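Local coordinates for mandelate racemase/muconate lactonizing enzyme family protein (Sulfitobacter sp. NAS-14.1, PDB 3T4W), which probably acts as a lyase on a carboxylate substrate, starting with proton abstraction next to the carboxylate, as in other members of the enolase superfamily, at residues L302-G307 / A327-H332; R148-L153 / I353-C358; P108-M113 / R283-A288; R133-L138 / N343-A348. One frame throughout, in Å; residues are numbered along the deposited sequence.

Contact 1 (L302-G307 / A327-H332); sequences LQPALG and AQIAPH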
loop_
_atom_site.group_PDB
_atom_site.type_symbol
_atom_site.label_atom_id
_atom_site.label_comp_id
_atom_site.label_asym_id
_atom_site.label_seq_id
_atom_site.Cartn_x
_atom_site.Cartn_y
_atom_site.Cartn_z
ATOM N N LEU A 302 -9.702 -4.728 22.445
ATOM C CA LEU A 302 -10.554 -3.550 22.567
ATOM C C LEU A 302 -11.116 -3.419 23.970
ATOM O O LEU A 302 -11.492 -4.409 24.592
ATOM C CB LEU A 302 -11.690 -3.571 21.543
ATOM C CG LEU A 302 -11.296 -3.677 20.065
ATOM C CD1 LEU A 302 -12.529 -3.517 19.173
ATOM C CD2 LEU A 302 -10.227 -2.660 19.697
ATOM N N GLN A 303 -11.173 -2.187 24.463
ATOM C CA GLN A 303 -11.612 -1.930 25.822
ATOM C C GLN A 303 -12.656 -0.828 25.874
ATOM O O GLN A 303 -12.378 0.265 26.371
ATOM C CB GLN A 303 -10.420 -1.521 26.681
ATOM C CG GLN A 303 -9.300 -2.528 26.706
ATOM C CD GLN A 303 -8.064 -1.990 27.405
ATOM O OE1 GLN A 303 -7.634 -0.860 27.151
ATOM N NE2 GLN A 303 -7.477 -2.801 28.284
ATOM N N PRO A 304 -13.871 -1.114 25.385
ATOM C CA PRO A 304 -14.923 -0.092 25.407
ATOM C C PRO A 304 -15.417 0.156 26.828
ATOM O O PRO A 304 -15.519 -0.784 27.620
ATOM C CB PRO A 304 -16.063 -0.731 24.595
ATOM C CG PRO A 304 -15.609 -2.135 24.234
ATOM C CD PRO A 304 -14.404 -2.446 25.068
ATOM N N ALA A 305 -15.708 1.412 27.146
ATOM C CA ALA A 305 -16.469 1.741 28.344
ATOM C C ALA A 305 -17.943 1.843 27.949
ATOM O O ALA A 305 -18.342 2.789 27.262
ATOM C CB ALA A 305 -15.980 3.040 28.951
ATOM N N LEU A 306 -18.748 0.864 28.366
ATOM C CA LEU A 306 -20.146 0.797 27.931
ATOM C C LEU A 306 -20.925 2.079 28.219
ATOM O O LEU A 306 -21.796 2.476 27.443
ATOM C CB LEU A 306 -20.860 -0.431 28.509
ATOM C CG LEU A 306 -20.807 -1.669 27.600
ATOM C CD1 LEU A 306 -19.362 -2.041 27.238
ATOM C CD2 LEU A 306 -21.520 -2.844 28.228
ATOM N N GLY A 307 -20.604 2.734 29.328
ATOM C CA GLY A 307 -21.246 3.992 29.647
ATOM C C GLY A 307 -20.805 5.117 28.728
ATOM O O GLY A 307 -21.241 6.261 28.882
ATOM N N ALA A 327 -9.840 -10.689 17.172
ATOM C CA ALA A 327 -9.506 -9.817 18.292
ATOM C C ALA A 327 -10.544 -9.950 19.394
ATOM O O ALA A 327 -11.631 -10.472 19.169
ATOM C CB ALA A 327 -9.406 -8.370 17.827
ATOM N N GLN A 328 -10.213 -9.454 20.582
ATOM C CA GLN A 328 -11.034 -9.697 21.759
ATOM C C GLN A 328 -11.457 -8.435 22.505
ATOM O O GLN A 328 -10.878 -7.371 22.324
ATOM C CB GLN A 328 -10.297 -10.636 22.705
ATOM C CG GLN A 328 -10.145 -12.022 22.145
ATOM C CD GLN A 328 -9.831 -13.034 23.216
ATOM O OE1 GLN A 328 -8.785 -12.961 23.863
ATOM N NE2 GLN A 328 -10.735 -13.994 23.409
ATOM N N ILE A 329 -12.476 -8.570 23.346
ATOM C CA ILE A 329 -13.026 -7.448 24.088
ATOM C C ILE A 329 -12.720 -7.596 25.571
ATOM O O ILE A 329 -12.954 -8.656 26.150
ATOM C CB ILE A 329 -14.561 -7.375 23.932
ATOM C CG1 ILE A 329 -14.965 -7.462 22.458
ATOM C CG2 ILE A 329 -15.104 -6.108 24.572
ATOM C CD1 ILE A 329 -14.343 -6.375 21.604
ATOM N N ALA A 330 -12.200 -6.532 26.178
ATOM C CA ALA A 330 -11.989 -6.479 27.619
ATOM C C ALA A 330 -12.628 -5.206 28.135
ATOM O O ALA A 330 -11.981 -4.157 28.168
ATOM C CB ALA A 330 -10.501 -6.500 27.946
ATOM N N PRO A 331 -13.912 -5.285 28.522
ATOM C CA PRO A 331 -14.708 -4.134 28.974
ATOM C C PRO A 331 -14.001 -3.288 30.031
ATOM O O PRO A 331 -13.496 -3.819 31.017
ATOM C CB PRO A 331 -15.961 -4.786 29.562
ATOM C CG PRO A 331 -16.106 -6.047 28.787
ATOM C CD PRO A 331 -14.708 -6.525 28.495
ATOM N N HIS A 332 -13.969 -1.979 29.813
ATOM C CA HIS A 332 -13.342 -1.062 30.752
ATOM C C HIS A 332 -14.218 -0.859 31.979
ATOM O O HIS A 332 -15.447 -0.895 31.901
ATOM C CB HIS A 332 -13.099 0.282 30.071
ATOM C CG HIS A 332 -12.544 1.335 30.976
ATOM N ND1 HIS A 332 -13.283 2.423 31.391
ATOM C CD2 HIS A 332 -11.320 1.476 31.536
ATOM C CE1 HIS A 332 -12.538 3.188 32.168
ATOM N NE2 HIS A 332 -11.344 2.634 32.279
#

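Contact 2 (R148-L153 / I353-C358); sequences RGYTYL and ILMCEC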
loop_
_atom_site.group_PDB
_atom_site.type_symbol
_atom_site.label_atom_id
_atom_site.label_comp_id
_atom_site.label_asym_id
_atom_site.label_seq_id
_atom_site.Cartn_x
_atom_site.Cartn_y
_atom_site.Cartn_z
ATOM N N ARG A 148 -13.794 -14.329 33.045
ATOM C CA ARG A 148 -12.504 -14.045 33.641
ATOM C C ARG A 148 -12.468 -12.589 34.081
ATOM O O ARG A 148 -12.886 -11.694 33.344
ATOM C CB ARG A 148 -11.403 -14.316 32.616
ATOM C CG ARG A 148 -10.027 -14.539 33.195
ATOM C CD ARG A 148 -9.027 -14.797 32.075
ATOM N NE ARG A 148 -7.656 -14.602 32.528
ATOM C CZ ARG A 148 -6.590 -14.585 31.733
ATOM N NH1 ARG A 148 -6.725 -14.743 30.423
ATOM N NH2 ARG A 148 -5.387 -14.394 32.256
ATOM N N GLY A 149 -11.983 -12.355 35.293
ATOM C CA GLY A 149 -11.886 -11.008 35.807
ATOM C C GLY A 149 -10.452 -10.579 36.020
ATOM O O GLY A 149 -9.541 -11.405 36.077
ATOM N N TYR A 150 -10.244 -9.274 36.121
ATOM C CA TYR A 150 -8.959 -8.769 36.567
ATOM C C TYR A 150 -9.143 -7.527 37.414
ATOM O O TYR A 150 -10.180 -6.866 37.344
ATOM C CB TYR A 150 -8.024 -8.494 35.388
ATOM C CG TYR A 150 -8.299 -7.233 34.597
ATOM C CD1 TYR A 150 -9.201 -7.233 33.541
ATOM C CD2 TYR A 150 -7.622 -6.055 34.875
ATOM C CE1 TYR A 150 -9.439 -6.087 32.797
ATOM C CE2 TYR A 150 -7.848 -4.908 34.137
ATOM C CZ TYR A 150 -8.758 -4.929 33.099
ATOM O OH TYR A 150 -8.987 -3.787 32.365
ATOM N N THR A 151 -8.135 -7.226 38.221
ATOM C CA THR A 151 -8.147 -6.023 39.038
ATOM C C THR A 151 -6.846 -5.239 38.896
ATOM O O THR A 151 -5.845 -5.738 38.381
ATOM C CB THR A 151 -8.371 -6.357 40.529
ATOM O OG1 THR A 151 -8.421 -5.150 41.294
ATOM C CG2 THR A 151 -7.247 -7.227 41.057
ATOM N N TYR A 152 -6.878 -4.000 39.359
ATOM C CA TYR A 152 -5.700 -3.165 39.405
ATOM C C TYR A 152 -4.981 -3.516 40.699
ATOM O O TYR A 152 -5.589 -4.080 41.609
ATOM C CB TYR A 152 -6.138 -1.703 39.419
ATOM C CG TYR A 152 -5.154 -0.723 38.826
ATOM C CD1 TYR A 152 -5.322 -0.240 37.532
ATOM C CD2 TYR A 152 -4.074 -0.253 39.569
ATOM C CE1 TYR A 152 -4.434 0.671 36.990
ATOM C CE2 TYR A 152 -3.180 0.660 39.036
ATOM C CZ TYR A 152 -3.367 1.115 37.746
ATOM O OH TYR A 152 -2.483 2.020 37.212
ATOM N N LEU A 153 -3.692 -3.200 40.786
ATOM C CA LEU A 153 -2.944 -3.410 42.026
ATOM C C LEU A 153 -3.172 -2.253 43.001
ATOM O O LEU A 153 -2.612 -1.168 42.847
ATOM C CB LEU A 153 -1.450 -3.614 41.747
ATOM C CG LEU A 153 -1.091 -4.914 41.008
ATOM C CD1 LEU A 153 0.419 -5.059 40.881
ATOM C CD2 LEU A 153 -1.702 -6.155 41.680
ATOM N N ILE A 353 -14.555 -12.801 24.219
ATOM C CA ILE A 353 -14.281 -12.053 25.437
ATOM C C ILE A 353 -12.911 -12.435 25.982
ATOM O O ILE A 353 -12.553 -13.616 26.016
ATOM C CB ILE A 353 -15.325 -12.361 26.521
ATOM C CG1 ILE A 353 -14.958 -11.663 27.833
ATOM C CG2 ILE A 353 -15.442 -13.860 26.724
ATOM C CD1 ILE A 353 -15.322 -10.195 27.867
ATOM N N LEU A 354 -12.143 -11.436 26.405
ATOM C CA LEU A 354 -10.864 -11.696 27.056
ATOM C C LEU A 354 -11.023 -11.729 28.575
ATOM O O LEU A 354 -10.808 -12.759 29.214
ATOM C CB LEU A 354 -9.829 -10.642 26.659
ATOM C CG LEU A 354 -8.489 -10.707 27.398
ATOM C CD1 LEU A 354 -7.978 -12.128 27.452
ATOM C CD2 LEU A 354 -7.461 -9.791 26.745
ATOM N N MET A 355 -11.397 -10.592 29.147
ATOM C CA MET A 355 -11.595 -10.489 30.587
ATOM C C MET A 355 -12.291 -9.180 30.924
ATOM O O MET A 355 -12.307 -8.251 30.119
ATOM C CB MET A 355 -10.259 -10.589 31.329
ATOM C CG MET A 355 -9.173 -9.665 30.788
ATOM S SD MET A 355 -7.609 -9.818 31.682
ATOM C CE MET A 355 -7.371 -11.589 31.619
ATOM N N CYS A 356 -12.861 -9.115 32.118
ATOM C CA CYS A 356 -13.563 -7.928 32.574
ATOM C C CYS A 356 -12.799 -7.228 33.691
ATOM O O CYS A 356 -12.399 -7.862 34.676
ATOM C CB CYS A 356 -14.959 -8.307 33.070
ATOM S SG CYS A 356 -16.213 -8.343 31.783
ATOM N N GLU A 357 -12.596 -5.924 33.534
ATOM C CA GLU A 357 -12.007 -5.114 34.595
ATOM C C GLU A 357 -12.907 -5.163 35.826
ATOM O O GLU A 357 -14.130 -5.069 35.719
ATOM C CB GLU A 357 -11.791 -3.666 34.130
ATOM C CG GLU A 357 -10.942 -2.831 35.088
ATOM C CD GLU A 357 -10.181 -1.708 34.387
ATOM O OE1 GLU A 357 -10.693 -1.158 33.391
ATOM O OE2 GLU A 357 -9.062 -1.375 34.830
ATOM N N CYS A 358 -12.299 -5.328 36.994
ATOM C CA CYS A 358 -13.061 -5.403 38.233
ATOM C C CYS A 358 -12.506 -4.463 39.297
ATOM O O CYS A 358 -11.302 -4.205 39.357
ATOM C CB CYS A 358 -13.090 -6.831 38.769
ATOM S SG CYS A 358 -14.044 -7.983 37.774
#

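Contact 3 (P108-M113 / R283-A288); sequences PDLTVM and RLTTKA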
loop_
_atom_site.group_PDB
_atom_site.type_symbol
_atom_site.label_atom_id
_atom_site.label_comp_id
_atom_site.label_asym_id
_atom_site.label_seq_id
_atom_site.Cartn_x
_atom_site.Cartn_y
_atom_site.Cartn_z
ATOM N N PRO A 108 -19.287 10.831 15.963
ATOM C CA PRO A 108 -19.149 10.599 17.407
ATOM C C PRO A 108 -19.020 11.878 18.226
ATOM O O PRO A 108 -18.062 12.634 18.060
ATOM C CB PRO A 108 -17.866 9.772 17.505
ATOM C CG PRO A 108 -17.787 9.065 16.190
ATOM C CD PRO A 108 -18.311 10.054 15.181
ATOM N N ASP A 109 -19.995 12.107 19.101
ATOM C CA ASP A 109 -19.956 13.210 20.053
ATOM C C ASP A 109 -19.746 12.632 21.450
ATOM O O ASP A 109 -20.673 12.103 22.069
ATOM C CB ASP A 109 -21.250 14.026 19.987
ATOM C CG ASP A 109 -21.240 15.230 20.921
ATOM O OD1 ASP A 109 -20.693 15.121 22.039
ATOM O OD2 ASP A 109 -21.792 16.287 20.542
ATOM N N LEU A 110 -18.515 12.735 21.936
ATOM C CA LEU A 110 -18.109 12.094 23.178
ATOM C C LEU A 110 -19.011 12.404 24.380
ATOM O O LEU A 110 -19.190 11.553 25.250
ATOM C CB LEU A 110 -16.663 12.466 23.505
ATOM C CG LEU A 110 -16.020 11.685 24.650
ATOM C CD1 LEU A 110 -15.820 10.228 24.269
ATOM C CD2 LEU A 110 -14.699 12.336 25.072
ATOM N N THR A 111 -19.559 13.616 24.444
ATOM C CA THR A 111 -20.395 14.009 25.585
ATOM C C THR A 111 -21.854 13.543 25.456
ATOM O O THR A 111 -22.412 12.981 26.398
ATOM C CB THR A 111 -20.333 15.537 25.876
ATOM O OG1 THR A 111 -19.208 15.819 26.715
ATOM C CG2 THR A 111 -21.590 16.003 26.594
ATOM N N VAL A 112 -22.467 13.770 24.297
ATOM C CA VAL A 112 -23.836 13.322 24.078
ATOM C C VAL A 112 -23.894 11.801 24.186
ATOM O O VAL A 112 -24.740 11.237 24.883
ATOM C CB VAL A 112 -24.384 13.778 22.712
ATOM C CG1 VAL A 112 -25.694 13.084 22.409
ATOM C CG2 VAL A 112 -24.578 15.278 22.689
ATOM N N MET A 113 -22.965 11.141 23.516
ATOM C CA MET A 113 -22.940 9.692 23.510
ATOM C C MET A 113 -22.695 9.116 24.900
ATOM O O MET A 113 -23.143 8.010 25.212
ATOM C CB MET A 113 -21.908 9.183 22.506
ATOM C CG MET A 113 -22.351 7.930 21.798
ATOM S SD MET A 113 -23.636 8.128 20.529
ATOM C CE MET A 113 -24.535 9.612 20.977
ATOM N N ARG A 283 -11.315 5.567 25.970
ATOM C CA ARG A 283 -11.558 6.957 25.596
ATOM C C ARG A 283 -12.225 7.096 24.231
ATOM O O ARG A 283 -12.443 8.206 23.748
ATOM C CB ARG A 283 -10.268 7.773 25.683
ATOM C CG ARG A 283 -9.780 7.947 27.125
ATOM C CD ARG A 283 -8.610 8.918 27.236
ATOM N NE ARG A 283 -7.311 8.252 27.181
ATOM C CZ ARG A 283 -6.147 8.888 27.283
ATOM N NH1 ARG A 283 -6.124 10.205 27.437
ATOM N NH2 ARG A 283 -5.004 8.214 27.232
ATOM N N LEU A 284 -12.575 5.962 23.633
ATOM C CA LEU A 284 -13.209 5.943 22.323
ATOM C C LEU A 284 -14.724 5.817 22.426
ATOM O O LEU A 284 -15.252 5.326 23.426
ATOM C CB LEU A 284 -12.651 4.788 21.483
ATOM C CG LEU A 284 -11.152 4.845 21.218
ATOM C CD1 LEU A 284 -10.780 3.876 20.096
ATOM C CD2 LEU A 284 -10.718 6.285 20.887
ATOM N N THR A 285 -15.424 6.242 21.381
ATOM C CA THR A 285 -16.879 6.187 21.401
ATOM C C THR A 285 -17.470 5.834 20.039
ATOM O O THR A 285 -17.018 6.334 19.007
ATOM C CB THR A 285 -17.492 7.518 21.903
ATOM O OG1 THR A 285 -18.917 7.383 22.005
ATOM C CG2 THR A 285 -17.149 8.674 20.949
ATOM N N THR A 286 -18.488 4.977 20.058
ATOM C CA THR A 286 -19.146 4.465 18.848
ATOM C C THR A 286 -18.263 3.557 17.989
ATOM O O THR A 286 -17.030 3.641 18.010
ATOM C CB THR A 286 -19.767 5.585 17.957
ATOM O OG1 THR A 286 -18.799 6.069 17.016
ATOM C CG2 THR A 286 -20.326 6.736 18.809
ATOM N N LYS A 287 -18.918 2.694 17.221
ATOM C CA LYS A 287 -18.240 1.752 16.346
ATOM C C LYS A 287 -17.473 2.478 15.238
ATOM O O LYS A 287 -16.576 1.909 14.622
ATOM C CB LYS A 287 -19.258 0.783 15.742
ATOM C CG LYS A 287 -20.085 1.395 14.629
ATOM C CD LYS A 287 -21.493 0.842 14.573
ATOM C CE LYS A 287 -22.380 1.774 13.744
ATOM N NZ LYS A 287 -23.599 2.227 14.478
ATOM N N ALA A 288 -17.833 3.734 14.980
ATOM C CA ALA A 288 -17.176 4.509 13.929
ATOM C C ALA A 288 -15.739 4.871 14.308
ATOM O O ALA A 288 -14.930 5.231 13.450
ATOM C CB ALA A 288 -17.969 5.767 13.618
#

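Contact 4 (R133-L138 / N343-A348); sequences RPVYAL and NIHLAA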
loop_
_atom_site.group_PDB
_atom_site.type_symbol
_atom_site.label_atom_id
_atom_site.label_comp_id
_atom_site.label_asym_id
_atom_site.label_seq_id
_atom_site.Cartn_x
_atom_site.Cartn_y
_atom_site.Cartn_z
ATOM N N ARG A 133 -36.014 -11.973 31.845
ATOM C CA ARG A 133 -34.784 -12.685 31.488
ATOM C C ARG A 133 -33.567 -11.818 31.798
ATOM O O ARG A 133 -33.686 -10.606 31.913
ATOM C CB ARG A 133 -34.773 -13.063 30.000
ATOM C CG ARG A 133 -35.984 -13.875 29.523
ATOM C CD ARG A 133 -35.994 -15.297 30.078
ATOM N NE ARG A 133 -34.783 -16.025 29.727
ATOM C CZ ARG A 133 -33.962 -16.584 30.611
ATOM N NH1 ARG A 133 -34.240 -16.515 31.905
ATOM N NH2 ARG A 133 -32.868 -17.226 30.203
ATOM N N PRO A 134 -32.391 -12.443 31.951
ATOM C CA PRO A 134 -31.165 -11.659 32.100
ATOM C C PRO A 134 -30.832 -11.011 30.764
ATOM O O PRO A 134 -31.223 -11.545 29.723
ATOM C CB PRO A 134 -30.110 -12.715 32.448
ATOM C CG PRO A 134 -30.887 -13.919 32.892
ATOM C CD PRO A 134 -32.142 -13.887 32.085
ATOM N N VAL A 135 -30.125 -9.883 30.787
ATOM C CA VAL A 135 -29.803 -9.155 29.564
ATOM C C VAL A 135 -29.074 -10.007 28.522
ATOM O O VAL A 135 -29.398 -9.958 27.334
ATOM C CB VAL A 135 -28.999 -7.870 29.864
ATOM C CG1 VAL A 135 -28.446 -7.257 28.582
ATOM C CG2 VAL A 135 -29.875 -6.879 30.589
ATOM N N TYR A 136 -28.098 -10.795 28.957
ATOM C CA TYR A 136 -27.318 -11.577 28.006
ATOM C C TYR A 136 -28.202 -12.533 27.221
ATOM O O TYR A 136 -27.904 -12.853 26.077
ATOM C CB TYR A 136 -26.162 -12.319 28.681
ATOM C CG TYR A 136 -26.566 -13.323 29.734
ATOM C CD1 TYR A 136 -27.082 -14.565 29.384
ATOM C CD2 TYR A 136 -26.404 -13.040 31.081
ATOM C CE1 TYR A 136 -27.446 -15.480 30.347
ATOM C CE2 TYR A 136 -26.759 -13.953 32.048
ATOM C CZ TYR A 136 -27.281 -15.165 31.677
ATOM O OH TYR A 136 -27.627 -16.064 32.648
ATOM N N ALA A 137 -29.307 -12.958 27.825
ATOM C CA ALA A 137 -30.222 -13.874 27.160
ATOM C C ALA A 137 -30.939 -13.205 25.988
ATOM O O ALA A 137 -31.472 -13.878 25.103
ATOM C CB ALA A 137 -31.231 -14.435 28.156
ATOM N N LEU A 138 -30.948 -11.880 25.985
ATOM C CA LEU A 138 -31.659 -11.132 24.955
ATOM C C LEU A 138 -30.710 -10.732 23.837
ATOM O O LEU A 138 -31.140 -10.304 22.770
ATOM C CB LEU A 138 -32.330 -9.893 25.564
ATOM C CG LEU A 138 -33.278 -10.186 26.740
ATOM C CD1 LEU A 138 -33.776 -8.906 27.404
ATOM C CD2 LEU A 138 -34.455 -11.044 26.293
ATOM N N ASN A 343 -21.191 -4.461 31.597
ATOM C CA ASN A 343 -19.965 -5.084 31.103
ATOM C C ASN A 343 -20.080 -6.600 31.090
ATOM O O ASN A 343 -19.669 -7.272 30.138
ATOM C CB ASN A 343 -18.771 -4.693 31.971
ATOM C CG ASN A 343 -18.330 -3.268 31.751
ATOM O OD1 ASN A 343 -18.741 -2.617 30.787
ATOM N ND2 ASN A 343 -17.484 -2.767 32.647
ATOM N N ILE A 344 -20.658 -7.124 32.161
ATOM C CA ILE A 344 -20.735 -8.554 32.375
ATOM C C ILE A 344 -21.809 -9.223 31.519
ATOM O O ILE A 344 -21.639 -10.361 31.072
ATOM C CB ILE A 344 -20.885 -8.853 33.879
ATOM C CG1 ILE A 344 -19.542 -8.573 34.557
ATOM C CG2 ILE A 344 -21.332 -10.287 34.125
ATOM C CD1 ILE A 344 -19.412 -9.153 35.893
ATOM N N HIS A 345 -22.899 -8.512 31.260
ATOM C CA HIS A 345 -23.919 -9.022 30.350
ATOM C C HIS A 345 -23.438 -8.992 28.898
ATOM O O HIS A 345 -23.849 -9.817 28.083
ATOM C CB HIS A 345 -25.243 -8.271 30.521
ATOM C CG HIS A 345 -26.044 -8.744 31.694
ATOM N ND1 HIS A 345 -26.899 -9.824 31.623
ATOM C CD2 HIS A 345 -26.097 -8.304 32.975
ATOM C CE1 HIS A 345 -27.452 -10.023 32.807
ATOM N NE2 HIS A 345 -26.984 -9.112 33.645
ATOM N N LEU A 346 -22.566 -8.041 28.576
ATOM C CA LEU A 346 -21.880 -8.076 27.292
ATOM C C LEU A 346 -20.946 -9.288 27.274
ATOM O O LEU A 346 -21.029 -10.139 26.392
ATOM C CB LEU A 346 -21.088 -6.786 27.057
ATOM C CG LEU A 346 -20.294 -6.687 25.749
ATOM C CD1 LEU A 346 -21.213 -6.775 24.532
ATOM C CD2 LEU A 346 -19.471 -5.402 25.701
ATOM N N ALA A 347 -20.073 -9.360 28.273
ATOM C CA ALA A 347 -19.100 -10.440 28.378
ATOM C C ALA A 347 -19.727 -11.824 28.204
ATOM O O ALA A 347 -19.237 -12.637 27.424
ATOM C CB ALA A 347 -18.353 -10.356 29.703
ATOM N N ALA A 348 -20.805 -12.092 28.935
ATOM C CA ALA A 348 -21.413 -13.416 28.921
ATOM C C ALA A 348 -21.958 -13.778 27.547
ATOM O O ALA A 348 -22.162 -14.955 27.247
ATOM C CB ALA A 348 -22.520 -13.508 29.965
#

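Contact 1 (L302-G307 / A327-H332)
Leu302 and Ile329 face each other as a parallel beta bridge, their CA atoms 4.9 Å apart, in two segments whose directions differ by 27°. Leu302 is bonded through both its N-H and its carbonyl: its N donates to Gln328 O at 2.9 Å, and its O accepts from Ala330 N at 2.7 Å. Farther on, where neither segment is regular strand, His332 N reaches Pro304 O at 2.9 Å. That donor stands well above the carbonyl plane (41° out of it), so the two segments stay tied past the bridge but with a changed geometry.

Next to the bridge, Ile329 lays CD1 against Leu302 CB, 3.9 Å away. The other branch of Ile329, CG2, is anti to the backbone N and meets Pro304 CD at 3.8 Å, and the two side chains run at about a right angle. Strands 301-302 and 328-329 are the sixth and seventh of the (beta/alpha)7beta barrel of this superfamily, joined by a beta-alpha-beta crossover through helix 312-323. Leu302 and Ile329 point out to that helix, where Ile318 and Ala319 receive them.

Gln303 stays close to the second segment at its base, its CA 3.3 Å from Ala330 O in a CA-H...O contact, while its amide reaches on to Glu256, to which NE2 is hydrogen-bonded. The His332 ring swings away from the backbone contact, CG anti to N (chi1 176°), and its ND1 lies 3.7 Å from Ala305 CB, which approaches the imidazole obliquely. Tyr63 meets the same imidazole with its ring steeply inclined to it.

Contact 2 (R148-L153 / I353-C358)
Tyr150 lies with one ring face against Glu357: CA of Glu357 sits 3.7 Å from the ring centroid, 28° off the ring normal, a CH-pi contact displaced toward the rim. The tyrosine reaches this place because its CG is turned between the backbone N and the carbonyl carbon (chi1 77°), which folds the ring across the neighbouring strand. Met355 comes to the ring obliquely, its SD 4.4 Å from the centroid in a Met-aromatic contact and 3.6 Å from Tyr150 CD1.

Backbone bonds fix the register beneath these side chains. Cys356 N donates to Arg148 O at 2.9 Å, and Tyr150 N donates to Cys356 O at 3.0 Å. Gly149 pairs with Cys356 and Tyr150 with Glu357, in parallel. Strand 146-152 is the first of the (beta/alpha)7beta barrel and strand 356-358 the last, so this pairing closes the barrel.

In the next shell, Arg148 forms a salt bridge with Asp226 and a cation-pi contact with Tyr417 of a second subunit. Lys187 reaches both side chains of the central pair, with a hydrogen bond to Tyr150 OH and a salt bridge to Glu357 OE2; OE1 accepts from Leu333 N.

Although Tyr150 OH stands 3.3 Å from Glu357 OE1, the angle is too poor for a hydrogen bond. The two polar ends are instead linked through Lys187, while the ring packs on the CA and CB of Glu357, so Lys187 is likely to share in placing both, with Leu333 N also holding the carboxylate.

Contact 3 (P108-M113 / R283-A288)
Thr285 and Thr286 meet Pro108, Leu110 and Met113 through van der Waals contacts, and no hydrogen bond crosses between the segments. The methyl CG2 of Thr285 is shared, touching Pro108 CB at 3.7 Å and Leu110 CD1 at 3.9 Å. Thr286 offers two branches to two neighbours: its CG2 packs on Met113 CG at 3.8 Å, while its OG1 lies 3.3 Å from Pro108 CG, with the proline ring set at about a right angle to the threonine. Met113, bent at chi2 and chi3, crosses both threonines in the same steep way.

The polar bonds run within each segment and serve two helix starts. Asp109 is the N-cap of helix 110-130, and its OD1 accepts from Val112 N at 3.2 Å, with a weak bond from Thr111 N beside it. Thr286 caps the helix that follows strand 278-280 of the barrel: OG1 accepts from Ala288 N at 3.2 Å and donates to Thr285 O at 2.7 Å. Two capped ends are thus packed together where the N-terminal domain meets the barrel. With an alanine in place of Thr286, hydroxyl and CG2 methyl are both gone, which would probably leave Ala288 N at the helix start without its cap and open a gap beside Met113.

Hydrogen bonds outside the segments extend these polar groups. Thr285 OG1 is bonded to Arg308 O, and Asp109 OD2 is bonded to Ser66 and Thr111 of a third subunit.

Contact 4 (R133-L138 / N343-A348)
His345 ND1 accepts a hydrogen bond from Tyr136 N at 3.1 Å, bent to 144° at the hydrogen and with the donor 18° out of the imidazole plane. The second ring nitrogen, NE2, is hydrogen-bonded to Leu387 O. Held through both nitrogens, the ring has its rotation well defined, and a proton on NE2 would be consistent with the pair of bonds.

His345 CG is anti to the carbonyl carbon, which carries the imidazole off the helix into the turn at 134-136. There Val135 stands over one ring face with CG2. Pro134 reaches the edge instead, its CB lying 3.8 Å from His345 CE1. The Tyr136 ring meets the imidazole rim to rim, with planes 23° apart and centroids 5.4 Å apart, neither ring covering the other. One helical turn on, Ala348 CB packs on Tyr136 CB at 4.0 Å.

Replacing His345 by a leucine would take away both ring nitrogens, and Tyr136 N and Leu387 O would probably be left without these partners.

Tyr136 OH is hydrogen-bonded to Pro382 O, so both rings also hold to the later chain. The turn lies in the link from helix 110-130 to strand 146-152, the first of the barrel, and Val135 also touches Ile312 of helix 312-323. The 133-138 segment rests on helix 337-349, which connects barrel strands 328-329 and 356-358.

Overall arrangement
Contacts 1 and 2 belong to the same barrel sheet, with centres 11 Å apart, and Ile329 O lies 2.9 Å from Leu354 N, a probable hydrogen bond. In the enolase superfamily the active site lies at the C-terminal ends of the barrel strands, where contacts 1 and 2 bring His332 and Glu357 together; no catalytic role is established for them here. Contact 4 lies on the outer, helical side, 14 Å from contact 1 between centres; it touches contact 1 where Asn343 ND2 meets His332 O, and contact 2 where Ala347 packs on Ile353 and Cys356. Contact 3, about 23 Å from contact 2 between centres, joins the barrel to the N-terminal domain across the chain's centre.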